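Local coordinates for 3-keto-5-aminohexanoate cleavage protein (Archaeoglobus fulgidus, PDB 3LOT) that probably catalyses the zinc-dependent cleavage of 3-keto-5-aminohexanoate or a related beta-keto acid, at residues D[82-87]-D[170-175]; D[33-38]-D[69-74]; D[131-134]-D[138-141]. One frame throughout, in Å; residues are numbered along the deposited sequence. Where two conformers were deposited one is given.

Contact 1: residues D[82-87]-D[170-175]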
loop_
_atom_site.group_PDB
_atom_site.type_symbol
_atom_site.label_atom_id
_atom_site.label_comp_id
_atom_site.label_asym_id
_atom_site.label_seq_id
_atom_site.Cartn_x
_atom_site.Cartn_y
_atom_site.Cartn_z
ATOM N N VAL D 82 -8.085 -23.095 25.819
ATOM C CA VAL D 82 -9.137 -23.106 24.808
ATOM C C VAL D 82 -8.741 -24.104 23.689
ATOM O O VAL D 82 -7.643 -24.043 23.127
ATOM C CB VAL D 82 -9.437 -21.679 24.242
ATOM C CG1 VAL D 82 -10.527 -21.719 23.165
ATOM C CG2 VAL D 82 -9.881 -20.712 25.389
ATOM N N ILE D 83 -9.623 -25.064 23.438
ATOM C CA ILE D 83 -9.365 -26.136 22.480
ATOM C C ILE D 83 -10.092 -25.820 21.180
ATOM O O ILE D 83 -11.350 -25.876 21.088
ATOM C CB ILE D 83 -9.817 -27.517 23.030
ATOM C CG1 ILE D 83 -9.118 -27.827 24.384
ATOM C CG2 ILE D 83 -9.584 -28.567 21.930
ATOM C CD1 ILE D 83 -9.748 -28.959 25.221
ATOM N N ASN D 84 -9.314 -25.382 20.211
ATOM C CA ASN D 84 -9.797 -25.017 18.869
ATOM C C ASN D 84 -9.626 -26.236 17.965
ATOM O O ASN D 84 -8.495 -26.694 17.767
ATOM C CB ASN D 84 -8.930 -23.842 18.363
ATOM C CG ASN D 84 -9.284 -23.371 16.933
ATOM O OD1 ASN D 84 -9.547 -24.182 16.060
ATOM N ND2 ASN D 84 -9.210 -22.044 16.686
ATOM N N VAL D 85 -10.728 -26.703 17.384
ATOM C CA VAL D 85 -10.735 -27.895 16.533
ATOM C C VAL D 85 -10.760 -27.532 15.030
ATOM O O VAL D 85 -11.441 -26.601 14.621
ATOM C CB VAL D 85 -11.967 -28.740 16.884
ATOM C CG1 VAL D 85 -11.971 -30.030 16.116
ATOM C CG2 VAL D 85 -11.981 -28.987 18.379
ATOM N N THR D 86 -10.028 -28.276 14.210
ATOM C CA THR D 86 -10.075 -28.051 12.781
ATOM C C THR D 86 -11.335 -28.671 12.179
ATOM O O THR D 86 -11.831 -29.707 12.614
ATOM C CB THR D 86 -8.874 -28.641 12.083
ATOM O OG1 THR D 86 -8.863 -28.199 10.724
ATOM C CG2 THR D 86 -8.944 -30.188 12.127
ATOM N N THR D 87 -11.879 -27.976 11.201
ATOM C CA THR D 87 -12.790 -28.562 10.236
ATOM C C THR D 87 -12.154 -28.502 8.852
ATOM O O THR D 87 -12.815 -28.835 7.874
ATOM C CB THR D 87 -14.173 -27.833 10.174
ATOM O OG1 THR D 87 -14.026 -26.537 9.590
ATOM C CG2 THR D 87 -14.775 -27.689 11.541
ATOM N N LYS D 170 -17.788 -20.865 18.013
ATOM C CA LYS D 170 -17.340 -19.662 17.339
ATOM C C LYS D 170 -16.504 -20.033 16.123
ATOM O O LYS D 170 -15.569 -20.830 16.231
ATOM C CB LYS D 170 -16.482 -18.765 18.209
ATOM C CG LYS D 170 -16.237 -17.418 17.515
ATOM C CD LYS D 170 -15.594 -16.392 18.385
ATOM C CE LYS D 170 -15.426 -15.016 17.649
ATOM N NZ LYS D 170 -16.712 -14.315 17.450
ATOM N N PRO D 171 -16.809 -19.419 14.973
ATOM C CA PRO D 171 -15.960 -19.589 13.815
ATOM C C PRO D 171 -14.656 -18.805 13.903
ATOM O O PRO D 171 -14.628 -17.611 14.214
ATOM C CB PRO D 171 -16.829 -19.040 12.660
ATOM C CG PRO D 171 -18.180 -18.919 13.216
ATOM C CD PRO D 171 -18.039 -18.684 14.638
ATOM N N GLU D 172 -13.568 -19.487 13.603
ATOM C CA GLU D 172 -12.307 -18.822 13.360
ATOM C C GLU D 172 -12.094 -18.928 11.867
ATOM O O GLU D 172 -11.896 -20.023 11.360
ATOM C CB GLU D 172 -11.177 -19.508 14.095
ATOM C CG GLU D 172 -9.835 -18.847 13.820
ATOM C CD GLU D 172 -8.710 -19.415 14.626
ATOM O OE1 GLU D 172 -8.159 -20.434 14.200
ATOM O OE2 GLU D 172 -8.322 -18.796 15.626
ATOM N N LEU D 173 -12.078 -17.778 11.189
ATOM C CA LEU D 173 -12.322 -17.728 9.756
ATOM C C LEU D 173 -10.980 -17.656 9.082
ATOM O O LEU D 173 -10.347 -16.621 9.106
ATOM C CB LEU D 173 -13.164 -16.505 9.425
ATOM C CG LEU D 173 -14.559 -16.444 10.110
ATOM C CD1 LEU D 173 -15.090 -15.040 10.003
ATOM C CD2 LEU D 173 -15.508 -17.443 9.449
ATOM N N GLU D 174 -10.580 -18.751 8.465
ATOM C CA GLU D 174 -9.227 -18.879 7.960
ATOM C C GLU D 174 -9.237 -18.259 6.579
ATOM O O GLU D 174 -10.097 -18.615 5.750
ATOM C CB GLU D 174 -8.819 -20.345 7.878
ATOM C CG GLU D 174 -9.228 -21.200 9.089
ATOM C CD GLU D 174 -8.629 -20.743 10.407
ATOM O OE1 GLU D 174 -7.595 -20.036 10.405
ATOM O OE2 GLU D 174 -9.215 -21.092 11.461
ATOM N N CYS D 175 -8.354 -17.293 6.375
ATOM C CA CYS D 175 -8.192 -16.645 5.098
ATOM C C CYS D 175 -6.769 -16.758 4.560
ATOM O O CYS D 175 -5.830 -16.332 5.210
ATOM C CB CYS D 175 -8.533 -15.166 5.187
ATOM S SG CYS D 175 -10.277 -14.865 5.704
#
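Asn84 and Glu172 mark the nearest approach of strands 82-85 and 170-175, their CA atoms 8.7 Å apart, a spacing that fits strands which are not direct neighbours, because strand 111-115 pairs with both and runs between them. The meeting is therefore made by side chains alone. Both CB atoms point at the opposing segment, and with that direction already set, the placement of CG opposite the main-chain nitrogen (chi1 178° in each residue) extends each chain away from its own backbone. The side chains cross at roughly a right angle, and the planes of the amide and the carboxylate are 45° apart. Of the Asn84 amide it is the nitrogen that does the touching: Asn84 ND2 lies 3.1 Å from Glu172 OE1, with an N-H...O angle of 136° that makes this a weak, bent hydrogen bond. Glu172 CD, at 3.4 Å from Asn84 ND2, and Glu172 OE2, at 3.5 Å from the same nitrogen, lie scarcely farther off, but OE2 makes no hydrogen bond to it.

The stronger polar partner of Asn84 sits outside the pair. Its OD1 is hydrogen-bonded to ND1 of His50, a zinc ligand, and the side chain of Asn84 itself stays about 7 Å from the metal. OD1 is turned to the histidine and ND2 to Glu172, which favours this orientation of the amide. Glu172 also packs on Met48 of strand 48-54. Asn84 is thus a second-shell residue that probably helps to orient a zinc ligand, and its link with Glu172 passes in front of the intervening strand inside a TIM barrel, the setting of the zinc site in this beta-keto acid cleavage family.

Contact 2: residues D[33-38]-D[69-74]; sequences QIVEEA and RYICRE
Ile71 meets Ile34 and Val35 where helices 31-43 and 65-78 pack with their N-to-C directions only 30° apart; the axes of the two short segments come within 9.1 Å. Traced outward, the side chain of Ile71 begins at CB, which stands 4.3 Å from CG2 of Val35. The short branch does most of the touching: Ile71 CG2 lies 3.8 Å from Ile34 CG2 and 4.0 Å from Val35 CG2, lodged against both residues at once. The longer branch runs through CG1, and the extended second torsion (chi2 174°) carries it on to the tip, where Ile71 CD1 reaches 3.9 Å from Ile34 CD1. The two isoleucines therefore touch at two points, methyl against methyl.

Val35 packs between Ile71 and Glu74. Its CG2 rests 3.7 Å from Ile71 O, against the helix backbone itself, while its CG1 is 3.8 Å from CB of Glu74. Glu74 CG lies over one face of the Tyr70 ring, toward its rim; the chain bends after CG, and its carboxylate forms a salt bridge with Lys77 of the same helix.

Val35 also touches Ile75, which extends the helix-to-helix packing, whereas Ile34 and Ile71, both resting on Ile51, place the two helices against strand 48-54 on the outside of the barrel.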
loop_
_atom_site.group_PDB
_atom_site.type_symbol
_atom_site.label_atom_id
_atom_site.label_comp_id
_atom_site.label_asym_id
_atom_site.label_seq_id
_atom_site.Cartn_x
_atom_site.Cartn_y
_atom_site.Cartn_z
ATOM N N GLN D 33 0.424 -38.190 22.257
ATOM C CA GLN D 33 1.430 -37.174 21.955
ATOM C C GLN D 33 0.823 -35.801 21.690
ATOM O O GLN D 33 1.314 -34.801 22.173
ATOM C CB GLN D 33 2.260 -37.568 20.737
ATOM C CG GLN D 33 3.212 -38.675 20.993
ATOM C CD GLN D 33 3.864 -39.150 19.714
ATOM O OE1 GLN D 33 3.602 -38.623 18.634
ATOM N NE2 GLN D 33 4.761 -40.095 19.845
ATOM N N ILE D 34 -0.258 -35.752 20.934
ATOM C CA ILE D 34 -0.953 -34.494 20.687
ATOM C C ILE D 34 -1.462 -33.889 22.010
ATOM O O ILE D 34 -1.309 -32.687 22.245
ATOM C CB ILE D 34 -2.115 -34.677 19.623
ATOM C CG1 ILE D 34 -1.550 -35.043 18.259
ATOM C CG2 ILE D 34 -2.996 -33.395 19.539
ATOM C CD1 ILE D 34 -2.576 -35.860 17.369
ATOM N N VAL D 35 -2.043 -34.724 22.871
ATOM C CA VAL D 35 -2.554 -34.274 24.160
ATOM C C VAL D 35 -1.436 -33.653 25.030
ATOM O O VAL D 35 -1.573 -32.549 25.524
ATOM C CB VAL D 35 -3.219 -35.431 24.934
ATOM C CG1 VAL D 35 -3.567 -34.995 26.380
ATOM C CG2 VAL D 35 -4.426 -35.952 24.229
ATOM N N GLU D 36 -0.323 -34.361 25.167
ATOM C CA GLU D 36 0.795 -33.912 25.994
ATOM C C GLU D 36 1.419 -32.635 25.443
ATOM O O GLU D 36 1.735 -31.719 26.204
ATOM C CB GLU D 36 1.858 -35.006 26.142
ATOM C CG GLU D 36 1.454 -36.109 27.052
ATOM C CD GLU D 36 1.161 -35.586 28.482
ATOM O OE1 GLU D 36 2.086 -34.911 29.050
ATOM O OE2 GLU D 36 0.020 -35.861 29.025
ATOM N N GLU D 37 1.554 -32.548 24.122
ATOM C CA GLU D 37 2.095 -31.344 23.512
ATOM C C GLU D 37 1.156 -30.165 23.635
ATOM O O GLU D 37 1.630 -29.070 23.795
ATOM C CB GLU D 37 2.380 -31.575 22.043
ATOM C CG GLU D 37 3.616 -32.363 21.823
ATOM C CD GLU D 37 4.866 -31.476 21.933
ATOM O OE1 GLU D 37 5.233 -30.782 20.917
ATOM O OE2 GLU D 37 5.454 -31.502 23.046
ATOM N N ALA D 38 -0.166 -30.380 23.583
ATOM C CA ALA D 38 -1.116 -29.294 23.774
ATOM C C ALA D 38 -0.998 -28.727 25.217
ATOM O O ALA D 38 -1.008 -27.511 25.409
ATOM C CB ALA D 38 -2.528 -29.764 23.500
ATOM N N ARG D 69 -12.502 -36.813 19.952
ATOM C CA ARG D 69 -13.191 -36.800 21.243
ATOM C C ARG D 69 -12.198 -37.170 22.344
ATOM O O ARG D 69 -12.142 -36.508 23.397
ATOM C CB ARG D 69 -14.414 -37.696 21.268
ATOM C CG ARG D 69 -15.247 -37.470 22.543
ATOM C CD ARG D 69 -16.418 -38.372 22.647
ATOM N NE ARG D 69 -17.178 -38.493 21.409
ATOM C CZ ARG D 69 -18.098 -37.633 20.984
ATOM N NH1 ARG D 69 -18.384 -36.521 21.672
ATOM N NH2 ARG D 69 -18.743 -37.880 19.845
ATOM N N TYR D 70 -11.395 -38.194 22.073
ATOM C CA TYR D 70 -10.381 -38.624 23.014
ATOM C C TYR D 70 -9.366 -37.525 23.304
ATOM O O TYR D 70 -9.111 -37.224 24.469
ATOM C CB TYR D 70 -9.690 -39.905 22.520
ATOM C CG TYR D 70 -8.567 -40.367 23.396
ATOM C CD1 TYR D 70 -8.799 -41.222 24.490
ATOM C CD2 TYR D 70 -7.273 -39.966 23.135
ATOM C CE1 TYR D 70 -7.731 -41.650 25.300
ATOM C CE2 TYR D 70 -6.231 -40.352 23.917
ATOM C CZ TYR D 70 -6.444 -41.181 25.008
ATOM O OH TYR D 70 -5.353 -41.571 25.755
ATOM N N ILE D 71 -8.774 -36.956 22.256
ATOM C CA ILE D 71 -7.754 -35.913 22.395
ATOM C C ILE D 71 -8.272 -34.705 23.187
ATOM O O ILE D 71 -7.653 -34.243 24.155
ATOM C CB ILE D 71 -7.258 -35.420 21.025
ATOM C CG1 ILE D 71 -6.555 -36.561 20.288
ATOM C CG2 ILE D 71 -6.306 -34.257 21.185
ATOM C CD1 ILE D 71 -6.147 -36.245 18.883
ATOM N N CYS D 72 -9.465 -34.252 22.840
ATOM C CA CYS D 72 -10.010 -33.033 23.467
ATOM C C CYS D 72 -10.380 -33.284 24.912
ATOM O O CYS D 72 -10.109 -32.456 25.776
ATOM C CB CYS D 72 -11.189 -32.492 22.664
ATOM S SG CYS D 72 -10.637 -31.944 21.063
ATOM N N ARG D 73 -10.953 -34.452 25.193
ATOM C CA ARG D 73 -11.331 -34.771 26.550
ATOM C C ARG D 73 -10.104 -34.851 27.460
ATOM O O ARG D 73 -10.113 -34.361 28.588
ATOM C CB ARG D 73 -12.099 -36.101 26.610
ATOM C CG ARG D 73 -12.518 -36.497 28.042
ATOM C CD ARG D 73 -13.345 -37.805 28.077
ATOM N NE ARG D 73 -12.685 -38.874 27.318
ATOM C CZ ARG D 73 -13.186 -39.495 26.244
ATOM N NH1 ARG D 73 -14.397 -39.219 25.770
ATOM N NH2 ARG D 73 -12.466 -40.452 25.656
ATOM N N GLU D 74 -9.053 -35.482 26.963
ATOM C CA GLU D 74 -7.827 -35.645 27.731
ATOM C C GLU D 74 -7.105 -34.329 27.941
ATOM O O GLU D 74 -6.534 -34.121 29.013
ATOM C CB GLU D 74 -6.906 -36.673 27.048
ATOM C CG GLU D 74 -7.466 -38.109 27.076
ATOM C CD GLU D 74 -7.316 -38.763 28.445
ATOM O OE1 GLU D 74 -6.187 -38.800 28.956
ATOM O OE2 GLU D 74 -8.310 -39.239 29.008
#

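Contact 3: residues D[131-134]-D[138-141]; sequences KEFK and EPEY
Phe133 is the hub of this contact, with Pro139 and Glu138 from the start of helix 137-144 packed around its ring. The apolar part is a CH-pi contact: Pro139 CD lies over one face, 4.0 Å from the centroid of the Phe133 ring and 25° off the ring normal. Its footing is displaced toward the rim, which is why the closest single carbon is Phe133 CG, 3.7 Å from Pro139 CD. Farther along, Pro139 CB is 3.9 Å from Phe133 CE1, so one side of the pyrrolidine follows the ring from CG to CE1.

The second group of contacts brings Glu138 to the ring near CD2. Glu138 CB approaches obliquely, 3.5 Å from Phe133 CD2. The chain then runs extended past CG and brings OE1 to the ring edge, in its plane, with Glu138 OE1 3.6 Å from Phe133 CD2; the carboxylate is turned 80° to the ring. An oxygen placed there probably gains from the slightly positive rim of the aromatic.

Polar anchoring comes from the 20-22 loop and from the backbone just before the helix. Glu138 OE1 is hydrogen-bonded to Thr20 OG1, and OE2 is held by Tyr135 N and Ser22 OG, so both oxygens of this buried carboxylate are satisfied. Lys134 N sits 3.4 Å from Glu138 OE2 at a poor angle and bonds instead with Ser22 OG.

The whole is a loop-to-helix junction: the incoming chain folds back on the first turn of helix 137-144, well away from the zinc site, and is tied there to the 20-22 loop.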
loop_
_atom_site.group_PDB
_atom_site.type_symbol
_atom_site.label_atom_id
_atom_site.label_comp_id
_atom_site.label_asym_id
_atom_site.label_seq_id
_atom_site.Cartn_x
_atom_site.Cartn_y
_atom_site.Cartn_z
ATOM N N LYS D 131 13.401 -37.499 0.722
ATOM C CA LYS D 131 13.470 -38.608 -0.238
ATOM C C LYS D 131 13.037 -39.952 0.328
ATOM O O LYS D 131 12.494 -40.780 -0.400
ATOM C CB LYS D 131 14.864 -38.713 -0.838
ATOM C CG LYS D 131 15.396 -37.389 -1.427
ATOM C CD LYS D 131 14.385 -36.650 -2.365
ATOM C CE LYS D 131 14.860 -36.538 -3.814
ATOM N NZ LYS D 131 14.117 -35.444 -4.514
ATOM N N GLU D 132 13.245 -40.149 1.620
ATOM C CA GLU D 132 12.919 -41.394 2.277
ATOM C C GLU D 132 11.865 -41.181 3.334
ATOM O O GLU D 132 11.951 -40.247 4.112
ATOM C CB GLU D 132 14.163 -41.962 2.939
ATOM C CG GLU D 132 15.292 -42.169 1.975
ATOM C CD GLU D 132 15.686 -43.606 1.944
ATOM O OE1 GLU D 132 16.480 -44.024 2.823
ATOM O OE2 GLU D 132 15.167 -44.326 1.055
ATOM N N PHE D 133 10.900 -42.087 3.382
ATOM C CA PHE D 133 9.771 -41.980 4.286
ATOM C C PHE D 133 9.545 -43.286 5.015
ATOM O O PHE D 133 9.594 -44.352 4.403
ATOM C CB PHE D 133 8.508 -41.650 3.473
ATOM C CG PHE D 133 8.569 -40.331 2.775
ATOM C CD1 PHE D 133 9.058 -40.238 1.480
ATOM C CD2 PHE D 133 8.121 -39.181 3.404
ATOM C CE1 PHE D 133 9.127 -38.987 0.829
ATOM C CE2 PHE D 133 8.159 -37.951 2.753
ATOM C CZ PHE D 133 8.679 -37.865 1.451
ATOM N N LYS D 134 9.254 -43.207 6.303
ATOM C CA LYS D 134 8.884 -44.394 7.053
ATOM C C LYS D 134 7.670 -45.077 6.443
ATOM O O LYS D 134 7.638 -46.294 6.383
ATOM C CB LYS D 134 8.593 -44.058 8.517
ATOM C CG LYS D 134 8.483 -45.326 9.453
ATOM C CD LYS D 134 8.370 -44.895 10.941
ATOM C CE LYS D 134 8.815 -45.982 11.895
ATOM N NZ LYS D 134 7.754 -46.982 12.174
ATOM N N GLU D 138 2.978 -41.443 2.994
ATOM C CA GLU D 138 3.540 -40.084 3.052
ATOM C C GLU D 138 3.807 -39.501 1.652
ATOM O O GLU D 138 3.242 -38.483 1.316
ATOM C CB GLU D 138 4.811 -40.052 3.920
ATOM C CG GLU D 138 4.564 -40.337 5.416
ATOM C CD GLU D 138 5.852 -40.269 6.234
ATOM O OE1 GLU D 138 6.330 -39.162 6.562
ATOM O OE2 GLU D 138 6.401 -41.335 6.520
ATOM N N PRO D 139 4.630 -40.162 0.811
ATOM C CA PRO D 139 4.876 -39.524 -0.479
ATOM C C PRO D 139 3.628 -39.554 -1.376
ATOM O O PRO D 139 3.408 -38.658 -2.197
ATOM C CB PRO D 139 6.009 -40.353 -1.073
ATOM C CG PRO D 139 5.915 -41.682 -0.409
ATOM C CD PRO D 139 5.460 -41.367 0.986
ATOM N N GLU D 140 2.808 -40.565 -1.228
ATOM C CA GLU D 140 1.532 -40.595 -1.925
ATOM C C GLU D 140 0.639 -39.375 -1.585
ATOM O O GLU D 140 0.098 -38.700 -2.485
ATOM C CB GLU D 140 0.811 -41.874 -1.592
ATOM C CG GLU D 140 -0.571 -41.910 -2.216
ATOM C CD GLU D 140 -1.098 -43.324 -2.429
ATOM O OE1 GLU D 140 -0.536 -44.262 -1.808
ATOM O OE2 GLU D 140 -2.072 -43.484 -3.225
ATOM N N TYR D 141 0.511 -39.086 -0.301
ATOM C CA TYR D 141 -0.225 -37.922 0.162
ATOM C C TYR D 141 0.306 -36.615 -0.429
ATOM O O TYR D 141 -0.448 -35.770 -0.940
ATOM C CB TYR D 141 -0.175 -37.866 1.688
ATOM C CG TYR D 141 -0.666 -36.583 2.275
ATOM C CD1 TYR D 141 -1.987 -36.167 2.100
ATOM C CD2 TYR D 141 0.185 -35.779 3.007
ATOM C CE1 TYR D 141 -2.445 -34.967 2.655
ATOM C CE2 TYR D 141 -0.250 -34.589 3.558
ATOM C CZ TYR D 141 -1.559 -34.183 3.381
ATOM O OH TYR D 141 -1.964 -32.988 3.940
#

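Overall arrangement
Contact 2 closes first along the chain, before contact 1 opens, and contact 3 lies nested within the long loop that contact 1 closes. Contacts 1 and 2 are close relations, with centres about 17 Å apart: helix 65-78 leads directly into strand 82-85, and Ile83 CD1 packs 3.6 Å from Cys72 O. Together they sample successive layers of the barrel, polar interior and outer helices. Contact 3 is peripheral, its centre about 29 Å from that of contact 1 and 26 Å from that of contact 2, with nearest atoms about 11 Å away in both cases. Only contact 1 reaches the zinc ligands directly, through His50.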